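Xaa-Pro dipeptidase (PDB 1WY2) probably splits dipeptides that carry proline at the C-terminal position, as a homodimeric metallopeptidase with two metal ions in each subunit. Local coordinates at residues I12-A26 with L40-A52. Residues are numbered along the deposited sequence; the frame is centred on the assembly and turned at random.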
loop_
_atom_site.group_PDB
_atom_site.type_symbol
_atom_site.label_atom_id
_atom_site.label_comp_id
_atom_site.label_asym_id
_atom_site.label_seq_id
_atom_site.Cartn_x
_atom_site.Cartn_y
_atom_site.Cartn_z
ATOM N N ILE A 12 -0.880 27.626 7.528
ATOM C CA ILE A 12 -0.267 28.663 8.356
ATOM C C ILE A 12 -1.329 29.325 9.238
ATOM O O ILE A 12 -1.063 29.661 10.395
ATOM C CB ILE A 12 0.437 29.732 7.487
ATOM C CG1 ILE A 12 1.696 29.126 6.853
ATOM C CG2 ILE A 12 0.790 30.955 8.333
ATOM C CD1 ILE A 12 2.365 30.007 5.819
ATOM N N GLU A 13 -2.529 29.512 8.693
ATOM C CA GLU A 13 -3.619 30.117 9.459
ATOM C C GLU A 13 -3.924 29.232 10.662
ATOM O O GLU A 13 -4.007 29.705 11.797
ATOM C CB GLU A 13 -4.871 30.253 8.593
ATOM C CG GLU A 13 -6.108 30.700 9.362
ATOM C CD GLU A 13 -7.319 30.885 8.467
ATOM O OE1 GLU A 13 -7.687 29.930 7.751
ATOM O OE2 GLU A 13 -7.909 31.986 8.483
ATOM N N PHE A 14 -4.088 27.938 10.403
ATOM C CA PHE A 14 -4.372 26.974 11.456
ATOM C C PHE A 14 -3.259 27.005 12.500
ATOM O O PHE A 14 -3.526 26.965 13.701
ATOM C CB PHE A 14 -4.498 25.570 10.856
ATOM C CG PHE A 14 -4.845 24.504 11.860
ATOM C CD1 PHE A 14 -3.844 23.801 12.522
ATOM C CD2 PHE A 14 -6.173 24.208 12.146
ATOM C CE1 PHE A 14 -4.162 22.814 13.459
ATOM C CE2 PHE A 14 -6.501 23.224 13.082
ATOM C CZ PHE A 14 -5.493 22.527 13.737
ATOM N N MET A 15 -2.015 27.078 12.032
ATOM C CA MET A 15 -0.858 27.125 12.923
ATOM C C MET A 15 -0.936 28.284 13.908
ATOM O O MET A 15 -0.766 28.096 15.113
ATOM C CB MET A 15 0.433 27.273 12.117
ATOM C CG MET A 15 0.887 26.026 11.399
ATOM S SD MET A 15 2.256 26.391 10.283
ATOM C CE MET A 15 3.385 27.168 11.396
ATOM N N ASP A 16 -1.186 29.485 13.394
ATOM C CA ASP A 16 -1.254 30.661 14.252
ATOM C C ASP A 16 -2.377 30.577 15.270
ATOM O O ASP A 16 -2.188 30.904 16.441
ATOM C CB ASP A 16 -1.421 31.932 13.417
ATOM C CG ASP A 16 -0.252 32.177 12.495
ATOM O OD1 ASP A 16 0.906 31.949 12.920
ATOM O OD2 ASP A 16 -0.484 32.609 11.348
ATOM N N LYS A 17 -3.542 30.130 14.823
ATOM C CA LYS A 17 -4.700 30.024 15.701
ATOM C C LYS A 17 -4.568 28.940 16.765
ATOM O O LYS A 17 -5.264 28.975 17.779
ATOM C CB LYS A 17 -5.957 29.781 14.867
ATOM C CG LYS A 17 -6.264 30.916 13.908
ATOM C CD LYS A 17 -7.552 30.673 13.145
ATOM C CE LYS A 17 -7.885 31.850 12.246
ATOM N NZ LYS A 17 -8.004 33.117 13.023
ATOM N N ASN A 18 -3.672 27.985 16.539
ATOM C CA ASN A 18 -3.472 26.886 17.480
ATOM C C ASN A 18 -2.114 26.923 18.178
ATOM O O ASN A 18 -1.683 25.935 18.770
ATOM C CB ASN A 18 -3.658 25.549 16.756
ATOM C CG ASN A 18 -5.110 25.276 16.403
ATOM O OD1 ASN A 18 -5.862 24.715 17.204
ATOM N ND2 ASN A 18 -5.517 25.691 15.210
ATOM N N SER A 19 -1.450 28.073 18.108
ATOM C CA SER A 19 -0.146 28.254 18.735
ATOM C C SER A 19 0.865 27.189 18.320
ATOM O O SER A 19 1.569 26.625 19.158
ATOM C CB SER A 19 -0.291 28.257 20.261
ATOM O OG SER A 19 -1.161 29.291 20.688
ATOM N N ILE A 20 0.928 26.916 17.021
ATOM C CA ILE A 20 1.866 25.936 16.488
ATOM C C ILE A 20 2.977 26.696 15.772
ATOM O O ILE A 20 2.706 27.608 14.993
ATOM C CB ILE A 20 1.171 24.981 15.494
ATOM C CG1 ILE A 20 0.120 24.147 16.231
ATOM C CG2 ILE A 20 2.207 24.097 14.818
ATOM C CD1 ILE A 20 -0.731 23.278 15.324
ATOM N N ASP A 21 4.225 26.320 16.035
ATOM C CA ASP A 21 5.367 27.001 15.434
ATOM C C ASP A 21 5.717 26.557 14.018
ATOM O O ASP A 21 6.165 27.365 13.202
ATOM C CB ASP A 21 6.586 26.853 16.347
ATOM C CG ASP A 21 6.342 27.431 17.726
ATOM O OD1 ASP A 21 6.052 28.644 17.812
ATOM O OD2 ASP A 21 6.427 26.678 18.720
ATOM N N ALA A 22 5.523 25.277 13.727
ATOM C CA ALA A 22 5.818 24.746 12.404
ATOM C C ALA A 22 5.000 23.487 12.161
ATOM O O ALA A 22 4.537 22.850 13.105
ATOM C CB ALA A 22 7.302 24.431 12.284
ATOM N N VAL A 23 4.818 23.141 10.893
ATOM C CA VAL A 23 4.070 21.948 10.531
ATOM C C VAL A 23 4.887 21.046 9.620
ATOM O O VAL A 23 5.565 21.512 8.702
ATOM C CB VAL A 23 2.743 22.308 9.825
ATOM C CG1 VAL A 23 2.133 21.064 9.171
ATOM C CG2 VAL A 23 1.772 22.893 10.833
ATOM N N LEU A 24 4.824 19.746 9.888
ATOM C CA LEU A 24 5.537 18.758 9.094
ATOM C C LEU A 24 4.527 17.872 8.370
ATOM O O LEU A 24 3.657 17.283 9.005
ATOM C CB LEU A 24 6.419 17.888 9.998
ATOM C CG LEU A 24 7.124 16.711 9.318
ATOM C CD1 LEU A 24 8.069 17.227 8.243
ATOM C CD2 LEU A 24 7.890 15.900 10.358
ATOM N N ILE A 25 4.642 17.795 7.048
ATOM C CA ILE A 25 3.753 16.967 6.226
ATOM C C ILE A 25 4.609 15.864 5.605
ATOM O O ILE A 25 5.566 16.155 4.884
ATOM C CB ILE A 25 3.100 17.801 5.094
ATOM C CG1 ILE A 25 2.263 18.934 5.700
ATOM C CG2 ILE A 25 2.220 16.908 4.214
ATOM C CD1 ILE A 25 1.097 18.461 6.556
ATOM N N ALA A 26 4.264 14.604 5.874
ATOM C CA ALA A 26 5.042 13.477 5.359
ATOM C C ALA A 26 4.275 12.393 4.599
ATOM O O ALA A 26 4.882 11.611 3.868
ATOM C CB ALA A 26 5.817 12.835 6.501
ATOM N N LEU A 40 8.827 9.210 -4.041
ATOM C CA LEU A 40 8.619 7.796 -3.712
ATOM C C LEU A 40 9.275 7.455 -2.377
ATOM O O LEU A 40 8.709 6.798 -1.512
ATOM C CB LEU A 40 9.237 6.926 -4.809
ATOM C CG LEU A 40 8.604 7.160 -6.179
ATOM C CD1 LEU A 40 9.044 8.488 -6.801
ATOM C CD2 LEU A 40 8.966 6.069 -7.184
ATOM N N ALA A 41 10.533 7.898 -2.250
ATOM C CA ALA A 41 11.195 7.816 -0.966
ATOM C C ALA A 41 10.563 8.823 -0.001
ATOM O O ALA A 41 9.412 9.221 -0.120
ATOM C CB ALA A 41 12.665 8.173 -1.164
ATOM N N GLY A 42 11.346 9.214 1.018
ATOM C CA GLY A 42 10.750 10.010 2.087
ATOM C C GLY A 42 10.800 11.533 1.884
ATOM O O GLY A 42 11.804 12.199 2.110
ATOM N N GLY A 43 9.661 12.074 1.396
ATOM C CA GLY A 43 9.560 13.515 1.231
ATOM C C GLY A 43 8.892 14.169 2.444
ATOM O O GLY A 43 7.929 13.664 3.003
ATOM N N TYR A 44 9.433 15.302 2.885
ATOM C CA TYR A 44 8.895 15.989 4.051
ATOM C C TYR A 44 8.750 17.479 3.794
ATOM O O TYR A 44 9.719 18.144 3.436
ATOM C CB TYR A 44 9.809 15.799 5.265
ATOM C CG TYR A 44 10.224 14.368 5.513
ATOM C CD1 TYR A 44 11.363 13.839 4.908
ATOM C CD2 TYR A 44 9.469 13.538 6.338
ATOM C CE1 TYR A 44 11.740 12.514 5.119
ATOM C CE2 TYR A 44 9.835 12.213 6.554
ATOM C CZ TYR A 44 10.972 11.708 5.943
ATOM O OH TYR A 44 11.341 10.398 6.155
ATOM N N ILE A 45 7.541 18.000 3.971
ATOM C CA ILE A 45 7.312 19.427 3.789
ATOM C C ILE A 45 7.319 20.091 5.158
ATOM O O ILE A 45 6.619 19.651 6.073
ATOM C CB ILE A 45 5.947 19.723 3.131
ATOM C CG1 ILE A 45 5.848 19.025 1.774
ATOM C CG2 ILE A 45 5.779 21.235 2.952
ATOM C CD1 ILE A 45 4.519 19.235 1.076
ATOM N N LEU A 46 8.129 21.135 5.309
ATOM C CA LEU A 46 8.187 21.866 6.568
ATOM C C LEU A 46 7.621 23.256 6.307
ATOM O O LEU A 46 8.134 23.995 5.465
ATOM C CB LEU A 46 9.629 21.979 7.074
ATOM C CG LEU A 46 9.790 22.671 8.431
ATOM C CD1 LEU A 46 9.030 21.895 9.499
ATOM C CD2 LEU A 46 11.264 22.765 8.788
ATOM N N ILE A 47 6.561 23.601 7.027
ATOM C CA ILE A 47 5.913 24.897 6.869
ATOM C C ILE A 47 6.097 25.766 8.108
ATOM O O ILE A 47 5.826 25.329 9.230
ATOM C CB ILE A 47 4.396 24.722 6.614
ATOM C CG1 ILE A 47 4.174 23.955 5.307
ATOM C CG2 ILE A 47 3.712 26.083 6.550
ATOM C CD1 ILE A 47 2.742 23.488 5.097
ATOM N N THR A 48 6.580 26.989 7.899
ATOM C CA THR A 48 6.755 27.942 8.991
ATOM C C THR A 48 5.885 29.145 8.644
ATOM O O THR A 48 5.259 29.173 7.586
ATOM C CB THR A 48 8.223 28.408 9.149
ATOM O OG1 THR A 48 8.624 29.152 7.994
ATOM C CG2 THR A 48 9.140 27.219 9.332
ATOM N N GLY A 49 5.847 30.140 9.521
ATOM C CA GLY A 49 5.014 31.302 9.261
ATOM C C GLY A 49 5.313 32.080 7.993
ATOM O O GLY A 49 4.437 32.765 7.463
ATOM N N GLU A 50 6.538 31.974 7.489
ATOM C CA GLU A 50 6.918 32.720 6.293
ATOM C C GLU A 50 7.587 31.883 5.209
ATOM O O GLU A 50 8.109 32.434 4.238
ATOM C CB GLU A 50 7.853 33.870 6.688
ATOM C CG GLU A 50 7.224 34.881 7.642
ATOM C CD GLU A 50 8.207 35.956 8.087
ATOM O OE1 GLU A 50 9.339 35.989 7.561
ATOM O OE2 GLU A 50 7.846 36.770 8.960
ATOM N N SER A 51 7.566 30.560 5.354
ATOM C CA SER A 51 8.208 29.707 4.362
ATOM C C SER A 51 7.637 28.295 4.294
ATOM O O SER A 51 7.005 27.816 5.232
ATOM C CB SER A 51 9.708 29.608 4.650
ATOM O OG SER A 51 9.960 28.776 5.776
ATOM N N ALA A 52 7.872 27.639 3.164
ATOM C CA ALA A 52 7.434 26.262 2.957
ATOM C C ALA A 52 8.537 25.597 2.147
ATOM O O ALA A 52 8.886 26.068 1.065
ATOM C CB ALA A 52 6.114 26.229 2.193
HETATM O O HOH W 1 6.706 29.964 12.160
HETATM O O HOH W 2 7.711 11.044 4.120
#
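Strands 22-25 and 44-48 pair antiparallel in the mixed sheet of the creatinase/prolidase N-terminal domain, away from the two-zinc site, and helix 6-17 packs against one face of the pair. The short strand axes run at 164° to each other. Val23 and Ile47 form one hydrogen-bonded pair, Ile25 and Ile45 the next; in both, N of each residue bonds O of the other at 2.9 Å, all four bonds nearly straight (N-H...O at least 159°). Leu24 and Leu46 make the non-hydrogen-bonded pair between them, their side chains on the face covered by helix 78-85. There Leu24 CD1 lies 3.7 Å from Tyr44 CB, the two side chains running alongside in the same direction. On the other face, Ile47 CG2 meets helix 6-17: Ile12 CG1 is 3.7 Å from it and Met15 SD 4.0 Å. Ile12 CG1 stands anti to its carbonyl carbon (chi1 -71°), and CD1 extends from it to 3.5 Å from Thr48 O. An alanine here, lacking CG1, CG2 and CD1, would probably open a gap beside Ile47 CG2 and uncover Thr48 O. One water joins the two segments, donating to Asp21 O at 2.9 Å and accepting from Gly49 N at 2.8 Å.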